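Local coordinates for tail spike protein (Acinetobacter phage vB_AbaP_AS12, PDB 6EU4) that forms the trimeric tailspike of an Acinetobacter baumannii phage and, as in related phage tailspikes, probably recognises and degrades the capsular polysaccharide of its host, at residues 121-132 / 146-157; 278-286 / 302-313. All blocks are in the same frame, centred on the assembly; numbering follows the deposited sequence. Where two conformers were deposited one is given.

Contact 1. Residues 121-132 / 146-157; sequences LNGLYHTSVPVY and DCGFIKTTNNTL
Strands 124-127 and 148-151 run parallel in register, Leu-124 beside Gly-148 through Thr-127 beside Lys-151, laced by a ladder of backbone bonds that Thr-152 N extends to Thr-127 O (3.0 Å). On the face with Leu-124, His-126 lays one face of its ring over Ile-150, whose CB sits 4.0 Å from the ring centroid as a CH-pi contact, the two side chains pointing the same way. Phe-149 lies on the other face. Its ring edge meets Tyr-125 CD2, 3.9 Å from Phe-149 CE1, while Leu-121 approaches CZ with both methyls and Val-131 CG2 packs near CE2. Strand 196-200 adds Leu-198 to this core.

Beyond the strands the second segment wraps around Ser-128. Thr-153 OG1 gives a short bond to Ser-128 O (2.6 Å) from above the carbonyl plane and accepts from Asn-155 N, making an ST turn. Lys-151 starts out extended away from its backbone N (chi1 -179°), then bends at chi2 and chi4 and runs past Val-129, bringing CE 3.6 Å from Pro-130 N. Its NZ donates to Asn-155 O (2.7 Å) and to Thr-153 O (3.0 Å), and forms a salt bridge with Asp-174. The buried lysine thus spends its charge on two carbonyls and one carboxylate, which would favour its protonated form and pin the turn after the strand.

Contact 2. Residues 278-286 / 302-313; sequences ATDAGLYGW and DFVGADGSPAKA
Tyr-284 and Lys-312 bury the most surface here, and much of it against each other. The lysine's aliphatic part crosses the phenol obliquely: Lys-312 CB comes within 3.4 Å of Tyr-284 CE1, and Lys-312 CD lies equally near Tyr-284 OH. Farther along, the amine leads away from the first segment. On the same tyrosine, Ala-313 CB meets the ring at its edge, in plane, 3.8 Å from Tyr-284 CD1.

Lys-312 is shared with Leu-283. A chi1 of 177° swings the leucine's CG away from its own N and lays it alongside the lysine chain, both pointing the same way, and Leu-283 CD1 touches Lys-312 CD at 3.7 Å. The backbones join at the same residues, Lys-312 N donating to Leu-283 O (2.9 Å).

Val-304 is the next most covered. Its CG1 packs 3.5 Å from Ala-281 O, the same carbonyl that accepts a bond from Gly-305 N at 2.8 Å. From there the second segment swings out through a type II turn, Ala-306 to Ser-309, and returns at Ala-311; two waters bridge the segments, both donating to Gly-282 O, one also to Ser-309 O and the other to Pro-310 O. At the start of the contact, Asp-302 bonds through its N to Ala-278 O and through its O to Asp-280 N, so straddling Thr-279, its partner in the parallel bridge. Parallel backbone pairing that begins at Thr-279 and Asp-302 and, past a corner, gives way to a turn bulging outward from one coil is characteristic of neighbouring coils in a right-handed parallel beta-helix, the familiar body of phage tailspikes.

Leaving the N-terminal region, the chain passes helix 106-113 and reaches contact 1, where residues 146-157 come back beside 121-132 after a loop of 13 residues that includes strand 138-141. Residues 196-200 then pair with 148-151, and the chain keeps coiling until contact 2, where 302-313 returns to 278-286 after 15 intervening residues. The two closures follow in series, neither nested nor crossed, and their nearest atoms are about 15 Å apart. Contact 1 lies toward the N-terminal end, where Asp-146 also reaches Arg-182 of a second subunit; contact 2, nearer the centre of the chain, joins successive coils at a corner and is touched by no other subunit.

Contact 1. Residues 121-132 / 146-157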
loop_
_atom_site.group_PDB
_atom_site.type_symbol
_atom_site.label_atom_id
_atom_site.label_comp_id
_atom_site.label_asym_id
_atom_site.label_seq_id
_atom_site.Cartn_x
_atom_site.Cartn_y
_atom_site.Cartn_z
ATOM N N LEU A 121 -8.362 19.236 -27.784
ATOM C CA LEU A 121 -8.468 18.305 -28.902
ATOM C C LEU A 121 -9.923 17.881 -29.061
ATOM O O LEU A 121 -10.540 17.391 -28.113
ATOM C CB LEU A 121 -7.573 17.088 -28.669
ATOM C CG LEU A 121 -6.088 17.415 -28.442
ATOM C CD1 LEU A 121 -5.263 16.135 -28.245
ATOM C CD2 LEU A 121 -5.493 18.273 -29.563
ATOM N N ASN A 122 -10.466 18.056 -30.267
ATOM C CA ASN A 122 -11.902 17.932 -30.491
ATOM C C ASN A 122 -12.272 16.848 -31.492
ATOM O O ASN A 122 -13.427 16.783 -31.931
ATOM C CB ASN A 122 -12.436 19.277 -30.950
ATOM C CG ASN A 122 -12.052 20.375 -30.007
ATOM O OD1 ASN A 122 -12.122 20.199 -28.784
ATOM N ND2 ASN A 122 -11.612 21.502 -30.552
ATOM N N GLY A 123 -11.325 16.002 -31.854
ATOM C CA GLY A 123 -11.571 14.918 -32.779
ATOM C C GLY A 123 -10.236 14.289 -33.100
ATOM O O GLY A 123 -9.271 14.480 -32.362
ATOM N N LEU A 124 -10.188 13.548 -34.201
ATOM C CA LEU A 124 -8.956 12.904 -34.635
ATOM C C LEU A 124 -8.256 13.786 -35.657
ATOM O O LEU A 124 -8.872 14.262 -36.625
ATOM C CB LEU A 124 -9.220 11.535 -35.235
ATOM C CG LEU A 124 -9.855 10.550 -34.258
ATOM C CD1 LEU A 124 -10.306 9.290 -35.012
ATOM C CD2 LEU A 124 -8.902 10.236 -33.098
ATOM N N TYR A 125 -6.974 13.997 -35.432
ATOM C CA TYR A 125 -6.127 14.754 -36.338
ATOM C C TYR A 125 -5.065 13.808 -36.879
ATOM O O TYR A 125 -4.477 13.037 -36.117
ATOM C CB TYR A 125 -5.467 15.914 -35.619
ATOM C CG TYR A 125 -6.408 16.790 -34.836
ATOM C CD1 TYR A 125 -7.045 17.876 -35.424
ATOM C CD2 TYR A 125 -6.658 16.530 -33.498
ATOM C CE1 TYR A 125 -7.903 18.695 -34.686
ATOM C CE2 TYR A 125 -7.506 17.339 -32.749
ATOM C CZ TYR A 125 -8.120 18.407 -33.335
ATOM O OH TYR A 125 -8.965 19.184 -32.577
ATOM N N HIS A 126 -4.826 13.860 -38.189
ATOM C CA HIS A 126 -3.842 12.996 -38.833
ATOM C C HIS A 126 -2.543 13.758 -39.065
ATOM O O HIS A 126 -2.557 14.941 -39.401
ATOM C CB HIS A 126 -4.388 12.451 -40.156
ATOM C CG HIS A 126 -5.498 11.479 -39.954
ATOM N ND1 HIS A 126 -6.753 11.869 -39.532
ATOM C CD2 HIS A 126 -5.535 10.132 -40.070
ATOM C CE1 HIS A 126 -7.518 10.797 -39.413
ATOM N NE2 HIS A 126 -6.803 9.732 -39.735
ATOM N N THR A 127 -1.420 13.075 -38.851
ATOM C CA THR A 127 -0.111 13.712 -38.888
ATOM C C THR A 127 0.869 12.862 -39.675
ATOM O O THR A 127 0.861 11.635 -39.573
ATOM C CB THR A 127 0.437 13.904 -37.485
ATOM O OG1 THR A 127 0.461 12.628 -36.822
ATOM C CG2 THR A 127 -0.421 14.892 -36.719
ATOM N N SER A 128 1.733 13.520 -40.446
ATOM C CA SER A 128 2.763 12.819 -41.205
ATOM C C SER A 128 4.127 12.852 -40.526
ATOM O O SER A 128 5.050 12.164 -40.987
ATOM C CB SER A 128 2.896 13.415 -42.598
ATOM O OG SER A 128 3.548 14.673 -42.521
ATOM N N VAL A 129 4.277 13.644 -39.468
ATOM C CA VAL A 129 5.506 13.697 -38.683
ATOM C C VAL A 129 5.119 13.670 -37.211
ATOM O O VAL A 129 3.946 13.875 -36.856
ATOM C CB VAL A 129 6.342 14.956 -39.021
ATOM C CG1 VAL A 129 6.879 14.878 -40.461
ATOM C CG2 VAL A 129 5.528 16.218 -38.832
ATOM N N PRO A 130 6.074 13.405 -36.323
ATOM C CA PRO A 130 5.779 13.547 -34.894
ATOM C C PRO A 130 5.472 15.002 -34.571
ATOM O O PRO A 130 5.912 15.923 -35.267
ATOM C CB PRO A 130 7.078 13.086 -34.208
ATOM C CG PRO A 130 7.883 12.403 -35.299
ATOM C CD PRO A 130 7.496 13.098 -36.551
ATOM N N VAL A 131 4.743 15.207 -33.474
ATOM C CA VAL A 131 4.530 16.535 -32.912
ATOM C C VAL A 131 5.126 16.538 -31.518
ATOM O O VAL A 131 5.090 15.517 -30.823
ATOM C CB VAL A 131 3.043 16.940 -32.892
ATOM C CG1 VAL A 131 2.521 17.023 -34.345
ATOM C CG2 VAL A 131 2.185 15.966 -32.072
ATOM N N TYR A 132 5.724 17.658 -31.140
ATOM C CA TYR A 132 6.419 17.739 -29.869
ATOM C C TYR A 132 5.789 18.791 -28.967
ATOM O O TYR A 132 5.105 19.717 -29.411
ATOM C CB TYR A 132 7.915 18.031 -30.085
ATOM C CG TYR A 132 8.224 19.416 -30.614
ATOM C CD1 TYR A 132 8.337 20.507 -29.754
ATOM C CD2 TYR A 132 8.393 19.633 -31.974
ATOM C CE1 TYR A 132 8.613 21.779 -30.249
ATOM C CE2 TYR A 132 8.670 20.897 -32.467
ATOM C CZ TYR A 132 8.783 21.953 -31.594
ATOM O OH TYR A 132 9.043 23.207 -32.073
ATOM N N ASP A 146 -12.271 9.250 -29.339
ATOM C CA ASP A 146 -12.618 10.201 -30.379
ATOM C C ASP A 146 -11.648 11.356 -30.530
ATOM O O ASP A 146 -11.774 12.111 -31.505
ATOM C CB ASP A 146 -14.015 10.768 -30.120
ATOM C CG ASP A 146 -15.090 9.690 -30.178
ATOM O OD1 ASP A 146 -14.936 8.710 -30.950
ATOM O OD2 ASP A 146 -16.082 9.825 -29.456
ATOM N N CYS A 147 -10.688 11.505 -29.620
ATOM C CA CYS A 147 -9.771 12.640 -29.599
ATOM C C CYS A 147 -8.338 12.139 -29.687
ATOM O O CYS A 147 -7.956 11.230 -28.949
ATOM C CB CYS A 147 -9.926 13.464 -28.314
ATOM S SG CYS A 147 -11.593 14.094 -28.072
ATOM N N GLY A 148 -7.534 12.745 -30.552
ATOM C CA GLY A 148 -6.136 12.383 -30.554
ATOM C C GLY A 148 -5.520 12.493 -31.928
ATOM O O GLY A 148 -6.062 13.139 -32.821
ATOM N N PHE A 149 -4.355 11.857 -32.043
ATOM C CA PHE A 149 -3.477 12.002 -33.197
ATOM C C PHE A 149 -3.271 10.640 -33.834
ATOM O O PHE A 149 -2.948 9.674 -33.133
ATOM C CB PHE A 149 -2.111 12.576 -32.804
ATOM C CG PHE A 149 -2.176 13.916 -32.128
ATOM C CD1 PHE A 149 -3.066 14.889 -32.552
ATOM C CD2 PHE A 149 -1.343 14.204 -31.063
ATOM C CE1 PHE A 149 -3.130 16.136 -31.915
ATOM C CE2 PHE A 149 -1.413 15.447 -30.412
ATOM C CZ PHE A 149 -2.317 16.410 -30.850
ATOM N N ILE A 150 -3.420 10.586 -35.157
ATOM C CA ILE A 150 -3.192 9.386 -35.948
ATOM C C ILE A 150 -2.002 9.666 -36.858
ATOM O O ILE A 150 -2.084 10.511 -37.755
ATOM C CB ILE A 150 -4.428 9.008 -36.769
ATOM C CG1 ILE A 150 -5.678 8.998 -35.875
ATOM C CG2 ILE A 150 -4.215 7.666 -37.448
ATOM C CD1 ILE A 150 -5.643 7.958 -34.784
ATOM N N LYS A 151 -0.905 8.955 -36.639
ATOM C CA LYS A 151 0.291 9.147 -37.439
ATOM C C LYS A 151 0.280 8.186 -38.621
ATOM O O LYS A 151 0.069 6.982 -38.440
ATOM C CB LYS A 151 1.533 8.925 -36.583
ATOM C CG LYS A 151 2.796 9.144 -37.384
ATOM C CD LYS A 151 3.848 9.818 -36.571
ATOM C CE LYS A 151 5.049 10.174 -37.414
ATOM N NZ LYS A 151 5.976 9.056 -37.490
ATOM N N THR A 152 0.538 8.713 -39.821
ATOM C CA THR A 152 0.337 7.981 -41.067
ATOM C C THR A 152 1.628 7.545 -41.744
ATOM O O THR A 152 1.577 6.953 -42.835
ATOM C CB THR A 152 -0.449 8.840 -42.061
ATOM O OG1 THR A 152 0.340 9.976 -42.427
ATOM C CG2 THR A 152 -1.764 9.316 -41.445
ATOM N N THR A 153 2.770 7.857 -41.163
ATOM C CA THR A 153 4.072 7.551 -41.739
ATOM C C THR A 153 5.009 7.113 -40.626
ATOM O O THR A 153 4.680 7.195 -39.435
ATOM C CB THR A 153 4.722 8.768 -42.407
ATOM O OG1 THR A 153 5.186 9.645 -41.360
ATOM C CG2 THR A 153 3.753 9.505 -43.326
ATOM N N ASN A 154 6.219 6.723 -41.027
ATOM C CA ASN A 154 7.310 6.500 -40.089
ATOM C C ASN A 154 8.288 7.676 -40.053
ATOM O O ASN A 154 9.420 7.514 -39.591
ATOM C CB ASN A 154 8.049 5.206 -40.447
ATOM C CG ASN A 154 7.128 3.994 -40.431
ATOM O OD1 ASN A 154 6.872 3.382 -41.477
ATOM N ND2 ASN A 154 6.590 3.671 -39.262
ATOM N N ASN A 155 7.865 8.852 -40.514
ATOM C CA ASN A 155 8.757 9.994 -40.576
ATOM C C ASN A 155 9.085 10.489 -39.171
ATOM O O ASN A 155 8.330 10.278 -38.215
ATOM C CB ASN A 155 8.140 11.131 -41.380
ATOM C CG ASN A 155 7.979 10.793 -42.836
ATOM O OD1 ASN A 155 8.580 9.845 -43.339
ATOM N ND2 ASN A 155 7.155 11.563 -43.521
ATOM N N THR A 156 10.218 11.176 -39.067
ATOM C CA THR A 156 10.714 11.701 -37.800
ATOM C C THR A 156 10.699 13.228 -37.799
ATOM O O THR A 156 10.462 13.886 -38.819
ATOM C CB THR A 156 12.144 11.219 -37.522
ATOM O OG1 THR A 156 13.066 11.884 -38.408
ATOM C CG2 THR A 156 12.285 9.711 -37.710
ATOM N N LEU A 157 10.998 13.796 -36.633
ATOM C CA LEU A 157 11.373 15.199 -36.576
ATOM C C LEU A 157 12.711 15.401 -37.286
ATOM O O LEU A 157 13.442 14.450 -37.582
ATOM C CB LEU A 157 11.469 15.676 -35.126
ATOM C CG LEU A 157 10.174 15.644 -34.301
ATOM C CD1 LEU A 157 10.465 15.880 -32.821
ATOM C CD2 LEU A 157 9.222 16.698 -34.837
HETATM O O HOH W 1 5.875 14.339 -43.879
#

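Contact 2. Residues 278-286 / 302-313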
loop_
_atom_site.group_PDB
_atom_site.type_symbol
_atom_site.label_atom_id
_atom_site.label_comp_id
_atom_site.label_asym_id
_atom_site.label_seq_id
_atom_site.Cartn_x
_atom_site.Cartn_y
_atom_site.Cartn_z
ATOM N N ALA A 278 -1.087 -2.123 -19.427
ATOM C CA ALA A 278 -0.175 -2.568 -20.479
ATOM C C ALA A 278 -0.856 -3.699 -21.242
ATOM O O ALA A 278 -1.332 -4.651 -20.622
ATOM C CB ALA A 278 1.149 -3.060 -19.892
ATOM N N THR A 279 -0.956 -3.589 -22.563
ATOM C CA THR A 279 -1.530 -4.685 -23.332
ATOM C C THR A 279 -0.678 -5.011 -24.548
ATOM O O THR A 279 0.018 -4.157 -25.105
ATOM C CB THR A 279 -2.999 -4.408 -23.804
ATOM O OG1 THR A 279 -3.017 -3.402 -24.809
ATOM C CG2 THR A 279 -3.914 -3.938 -22.640
ATOM N N ASP A 280 -0.765 -6.274 -24.957
ATOM C CA ASP A 280 -0.373 -6.801 -26.250
ATOM C C ASP A 280 1.133 -6.991 -26.409
ATOM O O ASP A 280 1.557 -7.633 -27.378
ATOM C CB ASP A 280 -0.911 -5.931 -27.403
ATOM C CG ASP A 280 -2.439 -5.793 -27.337
ATOM O OD1 ASP A 280 -3.102 -6.836 -27.349
ATOM O OD2 ASP A 280 -2.967 -4.677 -27.194
ATOM N N ALA A 281 1.951 -6.484 -25.501
ATOM C CA ALA A 281 3.400 -6.520 -25.666
ATOM C C ALA A 281 3.942 -7.939 -25.828
ATOM O O ALA A 281 3.629 -8.844 -25.044
ATOM C CB ALA A 281 4.051 -5.853 -24.457
ATOM N N GLY A 282 4.819 -8.110 -26.817
ATOM C CA GLY A 282 5.386 -9.410 -27.107
ATOM C C GLY A 282 6.762 -9.670 -26.516
ATOM O O GLY A 282 7.235 -10.812 -26.583
ATOM N N LEU A 283 7.400 -8.647 -25.928
ATOM C CA LEU A 283 8.732 -8.770 -25.336
ATOM C C LEU A 283 8.725 -8.513 -23.835
ATOM O O LEU A 283 9.101 -9.408 -23.069
ATOM C CB LEU A 283 9.702 -7.821 -26.059
ATOM C CG LEU A 283 11.139 -7.762 -25.521
ATOM C CD1 LEU A 283 11.795 -9.106 -25.643
ATOM C CD2 LEU A 283 11.987 -6.698 -26.247
ATOM N N TYR A 284 8.329 -7.311 -23.390
ATOM C CA TYR A 284 8.087 -7.001 -21.990
ATOM C C TYR A 284 6.832 -6.154 -21.875
ATOM O O TYR A 284 6.622 -5.243 -22.672
ATOM C CB TYR A 284 9.230 -6.203 -21.345
ATOM C CG TYR A 284 10.553 -6.886 -21.353
ATOM C CD1 TYR A 284 10.774 -8.010 -20.563
ATOM C CD2 TYR A 284 11.607 -6.392 -22.115
ATOM C CE1 TYR A 284 11.989 -8.636 -20.556
ATOM C CE2 TYR A 284 12.831 -7.030 -22.121
ATOM C CZ TYR A 284 13.006 -8.152 -21.337
ATOM O OH TYR A 284 14.229 -8.778 -21.312
ATOM N N GLY A 285 6.041 -6.397 -20.837
ATOM C CA GLY A 285 4.966 -5.480 -20.512
ATOM C C GLY A 285 5.517 -4.160 -19.998
ATOM O O GLY A 285 5.258 -3.087 -20.553
ATOM N N TRP A 286 6.297 -4.251 -18.930
ATOM C CA TRP A 286 6.972 -3.119 -18.319
ATOM C C TRP A 286 8.458 -3.404 -18.306
ATOM O O TRP A 286 8.885 -4.463 -17.830
ATOM C CB TRP A 286 6.493 -2.917 -16.886
ATOM C CG TRP A 286 5.067 -2.617 -16.724
ATOM C CD1 TRP A 286 4.018 -3.487 -16.815
ATOM C CD2 TRP A 286 4.501 -1.337 -16.399
ATOM N NE1 TRP A 286 2.836 -2.828 -16.569
ATOM C CE2 TRP A 286 3.109 -1.508 -16.312
ATOM C CE3 TRP A 286 5.046 -0.068 -16.177
ATOM C CZ2 TRP A 286 2.241 -0.455 -16.025
ATOM C CZ3 TRP A 286 4.183 0.980 -15.883
ATOM C CH2 TRP A 286 2.793 0.772 -15.809
ATOM N N ASP A 302 -2.752 -7.171 -19.945
ATOM C CA ASP A 302 -3.499 -8.207 -20.647
ATOM C C ASP A 302 -2.772 -8.578 -21.930
ATOM O O ASP A 302 -2.252 -7.708 -22.646
ATOM C CB ASP A 302 -4.931 -7.755 -21.018
ATOM C CG ASP A 302 -5.893 -7.688 -19.830
ATOM O OD1 ASP A 302 -5.491 -7.198 -18.765
ATOM O OD2 ASP A 302 -7.082 -8.095 -20.000
ATOM N N PHE A 303 -2.767 -9.875 -22.230
ATOM C CA PHE A 303 -2.328 -10.375 -23.534
ATOM C C PHE A 303 -0.857 -10.061 -23.791
ATOM O O PHE A 303 -0.468 -9.673 -24.900
ATOM C CB PHE A 303 -3.195 -9.829 -24.669
ATOM C CG PHE A 303 -4.665 -9.971 -24.422
ATOM C CD1 PHE A 303 -5.231 -11.221 -24.261
ATOM C CD2 PHE A 303 -5.473 -8.852 -24.338
ATOM C CE1 PHE A 303 -6.595 -11.357 -24.020
ATOM C CE2 PHE A 303 -6.836 -8.987 -24.085
ATOM C CZ PHE A 303 -7.383 -10.242 -23.922
ATOM N N VAL A 304 -0.021 -10.277 -22.784
ATOM C CA VAL A 304 1.419 -10.116 -22.919
ATOM C C VAL A 304 2.018 -11.463 -23.317
ATOM O O VAL A 304 1.774 -12.485 -22.658
ATOM C CB VAL A 304 2.026 -9.586 -21.607
ATOM C CG1 VAL A 304 3.534 -9.646 -21.638
ATOM C CG2 VAL A 304 1.547 -8.151 -21.395
ATOM N N GLY A 305 2.779 -11.471 -24.412
ATOM C CA GLY A 305 3.197 -12.709 -25.029
ATOM C C GLY A 305 2.048 -13.362 -25.769
ATOM O O GLY A 305 0.889 -12.940 -25.680
ATOM N N ALA A 306 2.365 -14.407 -26.511
ATOM C CA ALA A 306 1.360 -15.165 -27.234
ATOM C C ALA A 306 1.718 -16.640 -27.153
ATOM O O ALA A 306 2.882 -17.005 -26.983
ATOM C CB ALA A 306 1.277 -14.723 -28.702
ATOM N N ASP A 307 0.705 -17.483 -27.301
ATOM C CA ASP A 307 0.915 -18.918 -27.202
ATOM C C ASP A 307 1.926 -19.359 -28.244
ATOM O O ASP A 307 1.741 -19.132 -29.450
ATOM C CB ASP A 307 -0.416 -19.640 -27.388
ATOM C CG ASP A 307 -0.403 -21.054 -26.838
ATOM O OD1 ASP A 307 0.663 -21.542 -26.390
ATOM O OD2 ASP A 307 -1.473 -21.686 -26.897
ATOM N N GLY A 308 3.007 -19.976 -27.783
ATOM C CA GLY A 308 4.096 -20.388 -28.646
ATOM C C GLY A 308 5.103 -19.305 -28.995
ATOM O O GLY A 308 6.119 -19.621 -29.638
ATOM N N SER A 309 4.838 -18.043 -28.616
ATOM C CA SER A 309 5.723 -16.898 -28.867
ATOM C C SER A 309 5.801 -16.091 -27.579
ATOM O O SER A 309 5.195 -15.012 -27.450
ATOM C CB SER A 309 5.210 -16.030 -30.020
ATOM O OG SER A 309 5.241 -16.742 -31.237
ATOM N N PRO A 310 6.489 -16.621 -26.575
ATOM C CA PRO A 310 6.471 -15.988 -25.251
ATOM C C PRO A 310 7.211 -14.664 -25.222
ATOM O O PRO A 310 8.184 -14.441 -25.951
ATOM C CB PRO A 310 7.164 -17.023 -24.363
ATOM C CG PRO A 310 8.092 -17.741 -25.303
ATOM C CD PRO A 310 7.282 -17.864 -26.576
ATOM N N ALA A 311 6.721 -13.780 -24.358
ATOM C CA ALA A 311 7.479 -12.624 -23.919
ATOM C C ALA A 311 8.632 -13.097 -23.050
ATOM O O ALA A 311 8.634 -14.219 -22.536
ATOM C CB ALA A 311 6.575 -11.663 -23.134
ATOM N N LYS A 312 9.625 -12.241 -22.876
ATOM C CA LYS A 312 10.673 -12.582 -21.923
ATOM C C LYS A 312 10.153 -12.481 -20.500
ATOM O O LYS A 312 10.380 -13.384 -19.682
ATOM C CB LYS A 312 11.897 -11.697 -22.133
ATOM C CG LYS A 312 12.675 -12.103 -23.391
ATOM C CD LYS A 312 13.977 -11.280 -23.541
ATOM C CE LYS A 312 14.664 -11.473 -24.892
ATOM N NZ LYS A 312 14.638 -12.879 -25.400
ATOM N N ALA A 313 9.448 -11.393 -20.189
ATOM C CA ALA A 313 8.886 -11.204 -18.858
ATOM C C ALA A 313 7.697 -10.264 -18.924
ATOM O O ALA A 313 7.665 -9.344 -19.743
ATOM C CB ALA A 313 9.914 -10.628 -17.880
HETATM O O HOH W 2 5.815 -12.476 -28.135
HETATM O O HOH W 3 10.091 -12.296 -26.458
#